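Local coordinates for uncharacterized protein (Burkholderia vietnamiensis, PDB 5HAL), which is of unknown function but has a MoaF-like, calycin-type beta barrel that may bind a small molecule, with a beta-lactamase activity only putative, at residues P16-K21 with Y71-Q76; R44-D49 with G54-V59; V83-D88 with G92-F97. One frame throughout, in Å; residues are numbered along the deposited sequence.

Contact 1: residues P16-K21 with Y71-Q76; sequences PPFAGK and YAIAWQ
Pro-17 and Phe-18, the two central residues of a type I turn from Pro-16 to Ala-19, bring their side chains to Tyr-71 and Ile-73 of an extended strand, and no hydrogen bond crosses between the two backbones. A type II turn from Phe-18 to Lys-21 follows directly, with Gly-20 at its positive-phi position, where glycine is at ease. Proline suits the second place of the first turn because its ring already fixes phi near the value required there. That ring meets the far end of Tyr-71, with CG of Pro-17 3.7 Å from CZ of Tyr-71. Phe-18 supplies the centre of the contact. Its ring turns an edge to the face of Tyr-71 in a T-shaped pair, the centroids 5.4 Å apart and the planes at 66°, and CE1 of Phe-18 stands 3.8 Å from CD1 of Tyr-71. With chi1 at 44°, CG of Phe-18 sits between its own backbone N and carbonyl carbon, and the ring is thereby carried toward the strand. There its outermost atom CZ meets CD1 of Ile-73 at 3.6 Å, the isoleucine reaching out through its longer branch. CB of Pro-16 rests over one face of the Phe-18 ring, offset toward the rim, while Tyr-36, Tyr-61 and Phe-89 add further aromatic neighbours. On the turn itself, the backbone brings the fully extended side chain of Lys-21 alongside, and its NZ donates to O of Pro-17 at 2.9 Å, clasping the two turns together. Since the groups that meet across the contact are almost wholly apolar, the N-terminal loop is held to strand 70-76 by shape and by burial of Phe-18 and Ile-73, while the bonds within the turns shape the loop.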
# COMPACT_ATOMS: atom_id res chain seq x y z
N PRO A 16 -3.25 -10.82 -8.65
CA PRO A 16 -1.86 -10.38 -8.47
C PRO A 16 -1.09 -11.41 -7.66
O PRO A 16 -1.68 -12.16 -6.87
CB PRO A 16 -2.00 -9.06 -7.70
CG PRO A 16 -3.25 -9.27 -6.90
CD PRO A 16 -4.18 -10.07 -7.79
N PRO A 17 0.24 -11.48 -7.82
CA PRO A 17 1.00 -12.49 -7.09
C PRO A 17 1.00 -12.26 -5.60
O PRO A 17 1.27 -13.20 -4.85
CB PRO A 17 2.42 -12.38 -7.67
CG PRO A 17 2.33 -11.36 -8.78
CD PRO A 17 1.11 -10.56 -8.58
N PHE A 18 0.69 -11.04 -5.15
CA PHE A 18 0.65 -10.73 -3.73
C PHE A 18 -0.73 -10.95 -3.11
O PHE A 18 -0.92 -10.65 -1.92
CB PHE A 18 1.12 -9.29 -3.49
CG PHE A 18 0.56 -8.27 -4.45
CD1 PHE A 18 1.26 -7.91 -5.60
CD2 PHE A 18 -0.66 -7.65 -4.20
CE1 PHE A 18 0.75 -6.96 -6.48
CE2 PHE A 18 -1.18 -6.69 -5.08
CZ PHE A 18 -0.47 -6.34 -6.21
N ALA A 19 -1.69 -11.50 -3.85
CA ALA A 19 -3.01 -11.76 -3.27
C ALA A 19 -2.90 -12.81 -2.16
O ALA A 19 -2.11 -13.75 -2.25
CB ALA A 19 -3.99 -12.23 -4.35
N GLY A 20 -3.69 -12.64 -1.11
CA GLY A 20 -3.67 -13.59 -0.01
C GLY A 20 -2.50 -13.45 0.94
O GLY A 20 -2.27 -14.35 1.75
N LYS A 21 -1.78 -12.32 0.90
CA LYS A 21 -0.57 -12.11 1.68
C LYS A 21 -0.60 -10.73 2.32
O LYS A 21 -1.30 -9.83 1.86
CB LYS A 21 0.69 -12.24 0.79
CG LYS A 21 0.89 -13.66 0.23
CD LYS A 21 1.90 -13.63 -0.91
CE LYS A 21 1.91 -14.96 -1.65
NZ LYS A 21 2.66 -14.84 -2.93
N TYR A 71 5.19 -3.48 -8.90
CA TYR A 71 3.82 -3.16 -9.29
C TYR A 71 3.43 -1.75 -8.85
O TYR A 71 3.80 -1.31 -7.76
CB TYR A 71 2.82 -4.19 -8.68
CG TYR A 71 3.21 -5.60 -9.04
CD1 TYR A 71 4.04 -6.34 -8.22
CD2 TYR A 71 2.79 -6.16 -10.24
CE1 TYR A 71 4.44 -7.62 -8.59
CE2 TYR A 71 3.18 -7.43 -10.61
CZ TYR A 71 4.00 -8.16 -9.78
OH TYR A 71 4.38 -9.42 -10.14
N ALA A 72 2.68 -1.07 -9.70
CA ALA A 72 1.97 0.15 -9.33
C ALA A 72 0.61 -0.23 -8.72
O ALA A 72 -0.25 -0.79 -9.41
CB ALA A 72 1.81 1.07 -10.54
N ILE A 73 0.44 0.07 -7.44
CA ILE A 73 -0.77 -0.27 -6.69
C ILE A 73 -1.40 1.05 -6.24
O ILE A 73 -0.73 1.88 -5.62
CB ILE A 73 -0.43 -1.17 -5.49
CG1 ILE A 73 0.37 -2.39 -5.98
CG2 ILE A 73 -1.69 -1.60 -4.72
CD1 ILE A 73 0.91 -3.27 -4.87
N ALA A 74 -2.68 1.26 -6.58
CA ALA A 74 -3.32 2.55 -6.32
C ALA A 74 -4.73 2.35 -5.79
O ALA A 74 -5.42 1.39 -6.13
CB ALA A 74 -3.39 3.44 -7.58
N TRP A 75 -5.15 3.28 -4.95
CA TRP A 75 -6.50 3.22 -4.39
C TRP A 75 -6.88 4.60 -3.88
O TRP A 75 -6.04 5.49 -3.73
CB TRP A 75 -6.59 2.18 -3.27
CG TRP A 75 -5.80 2.51 -2.03
CD1 TRP A 75 -6.19 3.32 -1.00
CD2 TRP A 75 -4.50 2.01 -1.68
NE1 TRP A 75 -5.22 3.35 -0.03
CE2 TRP A 75 -4.17 2.56 -0.42
CE3 TRP A 75 -3.58 1.15 -2.31
CZ2 TRP A 75 -2.96 2.28 0.22
CZ3 TRP A 75 -2.38 0.87 -1.67
CH2 TRP A 75 -2.08 1.43 -0.41
N GLN A 76 -8.16 4.76 -3.60
CA GLN A 76 -8.68 5.98 -3.00
C GLN A 76 -9.45 5.60 -1.75
O GLN A 76 -10.27 4.68 -1.77
CB GLN A 76 -9.58 6.72 -3.99
CG GLN A 76 -10.15 8.02 -3.49
CD GLN A 76 -10.69 8.86 -4.64
OE1 GLN A 76 -11.23 8.33 -5.62
NE2 GLN A 76 -10.52 10.18 -4.55

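Contact 2: residues R44-D49 with G54-V59; sequences RYAITD and GATGEV
Arg-44 lies alongside Glu-58 on the outward side of two antiparallel strands, both side chains pointing the same way. Their guanidinium and carboxylate planes stack 26° apart, and OE2 of Glu-58 lies over the guanidinium face, 3.5 Å from NH2 of Arg-44. This salt bridge therefore rests on charge alone; a water held by OE1 of Glu-58 weakly joins NE of Arg-44, while NH1 pairs with Asp-37. Tyr-45 follows on the other face, its N giving a 3.0 Å bond to O of Gly-57 while the return bond is weak. With chi1 at 60° its ring swings back across the neighbouring strand, and CA of Gly-57 sits 4.0 Å from the ring centroid in a CH-pi contact. Glycine suits the place because, having no side chain, it lets the ring lie directly against its backbone. The same ring's edge meets CG1 of Val-59 at 3.8 Å. Small Ala-46 pairs with Thr-56 on the face of Arg-44. Ile-47 closes the pairing: its N bonds O of Ala-55, its O accepts from N of Gly-54 at 2.7 Å, and its CD1 touches CB of Ala-55. Such pairing, alternating hydrogen-bonded and non-hydrogen-bonded pairs, is that of a beta hairpin in the up-and-down barrel of the calycins.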
# COMPACT_ATOMS: atom_id res chain seq x y z
N ARG A 44 -6.81 -4.57 3.01
CA ARG A 44 -7.06 -4.00 4.32
C ARG A 44 -5.73 -3.55 4.92
O ARG A 44 -4.75 -4.30 4.92
CB ARG A 44 -7.75 -5.01 5.23
CG ARG A 44 -9.09 -5.51 4.70
CD ARG A 44 -9.64 -6.67 5.53
NE ARG A 44 -10.93 -7.13 5.05
CZ ARG A 44 -11.10 -7.92 3.99
NH1 ARG A 44 -10.04 -8.33 3.30
NH2 ARG A 44 -12.31 -8.32 3.62
N TYR A 45 -5.70 -2.32 5.44
CA TYR A 45 -4.48 -1.75 5.99
C TYR A 45 -4.66 -1.49 7.48
O TYR A 45 -5.78 -1.35 7.98
CB TYR A 45 -4.06 -0.46 5.26
CG TYR A 45 -5.07 0.70 5.31
CD1 TYR A 45 -5.13 1.57 6.40
CD2 TYR A 45 -5.94 0.91 4.25
CE1 TYR A 45 -6.05 2.63 6.42
CE2 TYR A 45 -6.86 1.95 4.27
CZ TYR A 45 -6.91 2.81 5.35
OH TYR A 45 -7.83 3.83 5.33
N ALA A 46 -3.53 -1.45 8.18
CA ALA A 46 -3.48 -1.06 9.58
C ALA A 46 -2.22 -0.23 9.78
O ALA A 46 -1.12 -0.70 9.51
CB ALA A 46 -3.48 -2.29 10.51
N ILE A 47 -2.40 1.00 10.23
CA ILE A 47 -1.27 1.86 10.56
C ILE A 47 -0.82 1.54 11.98
O ILE A 47 -1.58 1.71 12.94
CB ILE A 47 -1.65 3.34 10.42
CG1 ILE A 47 -2.13 3.61 8.99
CG2 ILE A 47 -0.47 4.25 10.80
CD1 ILE A 47 -2.51 5.05 8.74
N THR A 48 0.41 1.05 12.12
CA THR A 48 0.90 0.56 13.40
C THR A 48 1.93 1.47 14.04
O THR A 48 2.39 1.18 15.15
CB THR A 48 1.49 -0.85 13.25
OG1 THR A 48 2.70 -0.78 12.48
CG2 THR A 48 0.50 -1.79 12.56
N ASP A 49 2.31 2.57 13.39
CA ASP A 49 3.31 3.46 13.96
C ASP A 49 3.17 4.84 13.33
O ASP A 49 2.81 4.98 12.16
CB ASP A 49 4.72 2.90 13.75
CG ASP A 49 5.70 3.34 14.83
OD1 ASP A 49 5.25 3.90 15.85
OD2 ASP A 49 6.91 3.11 14.65
N GLY A 54 -3.29 3.05 14.59
CA GLY A 54 -4.60 2.61 14.98
C GLY A 54 -5.66 2.76 13.91
O GLY A 54 -6.73 2.14 14.03
N ALA A 55 -5.42 3.55 12.88
CA ALA A 55 -6.35 3.61 11.76
C ALA A 55 -6.35 2.29 11.00
O ALA A 55 -5.33 1.60 10.89
CB ALA A 55 -5.98 4.75 10.82
N THR A 56 -7.53 1.92 10.49
CA THR A 56 -7.70 0.77 9.63
C THR A 56 -8.68 1.14 8.53
O THR A 56 -9.41 2.13 8.63
CB THR A 56 -8.22 -0.48 10.37
OG1 THR A 56 -9.60 -0.30 10.72
CG2 THR A 56 -7.43 -0.75 11.62
N GLY A 57 -8.70 0.33 7.48
CA GLY A 57 -9.66 0.52 6.41
C GLY A 57 -9.52 -0.59 5.38
O GLY A 57 -8.47 -1.23 5.26
N GLU A 58 -10.61 -0.81 4.66
CA GLU A 58 -10.60 -1.68 3.49
C GLU A 58 -10.78 -0.82 2.25
O GLU A 58 -11.69 0.01 2.20
CB GLU A 58 -11.71 -2.72 3.56
CG GLU A 58 -11.65 -3.72 2.42
CD GLU A 58 -12.83 -4.69 2.40
OE1 GLU A 58 -13.73 -4.56 3.25
OE2 GLU A 58 -12.86 -5.58 1.53
N VAL A 59 -9.92 -1.03 1.26
CA VAL A 59 -10.00 -0.30 0.00
C VAL A 59 -10.06 -1.28 -1.16
O VAL A 59 -9.68 -2.45 -1.06
CB VAL A 59 -8.81 0.67 -0.17
CG1 VAL A 59 -8.81 1.71 0.96
CG2 VAL A 59 -7.47 -0.09 -0.22
O HOH W 1 -13.88 -5.60 5.48

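Contact 3: residues V83-D88 with G92-F97; sequences VVHIDD and GTSRTF. With EDO (1,2-ethanediol), chain B.
His-85 and Thr-96 face each other as a non-hydrogen-bonded pair, and CG2 of Thr-96 sits over one face of the imidazole, 3.6 Å from its centroid. Both ring nitrogens have partners in the crystal: ND1 donates to OD2 of Asp-87 at 2.7 Å, almost exactly in the ring plane and on the syn side of the carboxylate, and NE2 shares a 2.8 Å hydrogen bond with O1 of an ethanediol, probably from the crystallisation liquor. The other oxygen of Asp-87, OD1, accepts from OG of Ser-94 at 2.7 Å. Ser-94 suits this place because its hydroxyl, anti to the backbone N (chi1 173°), reaches the carboxylate while also bonding OH of Tyr-27. Both carboxylate oxygens are thus engaged, which probably steadies the histidine's orientation. These residues belong to a beta hairpin of the barrel, zipped by paired bonds such as N of Ile-86 to O of Arg-95, 2.7 Å. Near the turn, Gly-92 and Thr-93 both face Asp-88 in a G1 beta bulge, glycine tolerating the positive phi. On the face opposite His-85 and Thr-96, CD1 of Ile-86 meets the Phe-97 ring edge at 4.0 Å. Further out, Trp-75 meets the His-85 ring, and OD1 of Asp-88 accepts from the backbone N atoms of Ala-90 and Ala-91.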
# COMPACT_ATOMS: atom_id res chain seq x y z
N VAL A 83 -3.78 7.24 -2.95
CA VAL A 83 -2.51 6.61 -2.64
C VAL A 83 -2.01 5.89 -3.88
O VAL A 83 -2.77 5.13 -4.51
CB VAL A 83 -2.63 5.61 -1.47
CG1 VAL A 83 -1.27 4.95 -1.19
CG2 VAL A 83 -3.17 6.32 -0.22
N VAL A 84 -0.74 6.10 -4.23
CA VAL A 84 -0.06 5.34 -5.26
C VAL A 84 1.18 4.73 -4.62
O VAL A 84 2.04 5.46 -4.10
CB VAL A 84 0.33 6.21 -6.46
CG1 VAL A 84 1.16 5.39 -7.45
CG2 VAL A 84 -0.90 6.78 -7.14
N HIS A 85 1.28 3.40 -4.67
CA HIS A 85 2.48 2.65 -4.31
C HIS A 85 3.21 2.19 -5.56
O HIS A 85 2.58 1.73 -6.52
CB HIS A 85 2.14 1.38 -3.52
CG HIS A 85 1.91 1.59 -2.06
ND1 HIS A 85 2.20 0.61 -1.13
CD2 HIS A 85 1.39 2.63 -1.38
CE1 HIS A 85 1.88 1.05 0.07
NE2 HIS A 85 1.39 2.28 -0.05
N ILE A 86 4.54 2.24 -5.53
CA ILE A 86 5.37 1.46 -6.43
C ILE A 86 6.13 0.49 -5.54
O ILE A 86 7.10 0.86 -4.87
CB ILE A 86 6.33 2.31 -7.27
CG1 ILE A 86 5.51 3.34 -8.04
CG2 ILE A 86 7.12 1.43 -8.23
CD1 ILE A 86 6.31 4.45 -8.57
N ASP A 87 5.66 -0.75 -5.49
CA ASP A 87 6.12 -1.74 -4.53
C ASP A 87 6.88 -2.82 -5.28
O ASP A 87 6.32 -3.49 -6.16
CB ASP A 87 4.95 -2.32 -3.75
CG ASP A 87 4.40 -1.33 -2.73
OD1 ASP A 87 5.02 -0.27 -2.55
OD2 ASP A 87 3.35 -1.61 -2.09
N ASP A 88 8.16 -2.99 -4.93
CA ASP A 88 9.05 -3.97 -5.54
C ASP A 88 9.20 -5.10 -4.53
O ASP A 88 9.87 -4.93 -3.50
CB ASP A 88 10.38 -3.30 -5.88
CG ASP A 88 11.42 -4.25 -6.48
OD1 ASP A 88 11.31 -5.48 -6.34
OD2 ASP A 88 12.37 -3.73 -7.08
N GLY A 92 12.22 -5.64 -1.91
CA GLY A 92 11.64 -5.24 -0.63
C GLY A 92 11.58 -3.74 -0.43
O GLY A 92 11.91 -3.25 0.66
N THR A 93 11.16 -2.99 -1.44
CA THR A 93 11.08 -1.54 -1.35
C THR A 93 9.66 -1.08 -1.67
O THR A 93 8.94 -1.72 -2.44
CB THR A 93 12.06 -0.85 -2.31
OG1 THR A 93 11.70 -1.17 -3.65
CG2 THR A 93 13.50 -1.30 -2.04
N SER A 94 9.29 0.07 -1.10
CA SER A 94 7.99 0.68 -1.35
C SER A 94 8.18 2.18 -1.50
O SER A 94 8.70 2.85 -0.60
CB SER A 94 7.01 0.36 -0.22
OG SER A 94 5.79 1.08 -0.39
N ARG A 95 7.76 2.72 -2.64
CA ARG A 95 7.77 4.16 -2.88
C ARG A 95 6.33 4.63 -3.02
O ARG A 95 5.58 4.10 -3.85
CB ARG A 95 8.59 4.50 -4.12
CG ARG A 95 8.70 5.98 -4.36
CD ARG A 95 9.60 6.30 -5.55
NE ARG A 95 10.96 5.80 -5.39
CZ ARG A 95 11.88 6.36 -4.62
NH1 ARG A 95 11.58 7.45 -3.92
NH2 ARG A 95 13.10 5.84 -4.55
N THR A 96 5.94 5.62 -2.22
CA THR A 96 4.54 6.00 -2.13
C THR A 96 4.35 7.49 -2.37
O THR A 96 5.18 8.33 -1.99
CB THR A 96 3.93 5.64 -0.75
OG1 THR A 96 4.53 6.43 0.27
CG2 THR A 96 4.18 4.19 -0.44
N PHE A 97 3.22 7.79 -2.99
CA PHE A 97 2.74 9.14 -3.23
C PHE A 97 1.33 9.19 -2.68
O PHE A 97 0.48 8.38 -3.05
CB PHE A 97 2.75 9.45 -4.73
CG PHE A 97 4.10 9.21 -5.38
CD1 PHE A 97 5.01 10.24 -5.51
CD2 PHE A 97 4.45 7.95 -5.84
CE1 PHE A 97 6.27 10.03 -6.10
CE2 PHE A 97 5.70 7.72 -6.43
CZ PHE A 97 6.61 8.78 -6.56
C1 EDO B . 0.29 5.33 2.20
O1 EDO B . 0.87 4.02 2.14
C2 EDO B . -0.69 5.42 3.36
O2 EDO B . -1.10 6.77 3.60
O HOH W 2 9.81 0.49 -4.73
O HOH W 3 13.41 -1.08 -6.22

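How the contacts relate
From the N terminus, the loop 16-21 comes first and waits some fifty residues for its partner on strand 70-76, so contact 1 closes a long loop spanning strands 22-27 to 56-67. Contact 2 falls wholly within that span, closing a short hairpin between strands 42-49 and 56-67. Contact 3 opens only after contact 1 has closed and joins the later hairpin of strands 82-88 and 93-99. Strand 70-76 mediates: Trp-75 packs on Val-59 of contact 2, while Ile-73 and Trp-75 pair through their backbones with His-85 and Val-83 of contact 3. Contacts 2 and 3 do not touch and lie on opposite sides of the chain's centre.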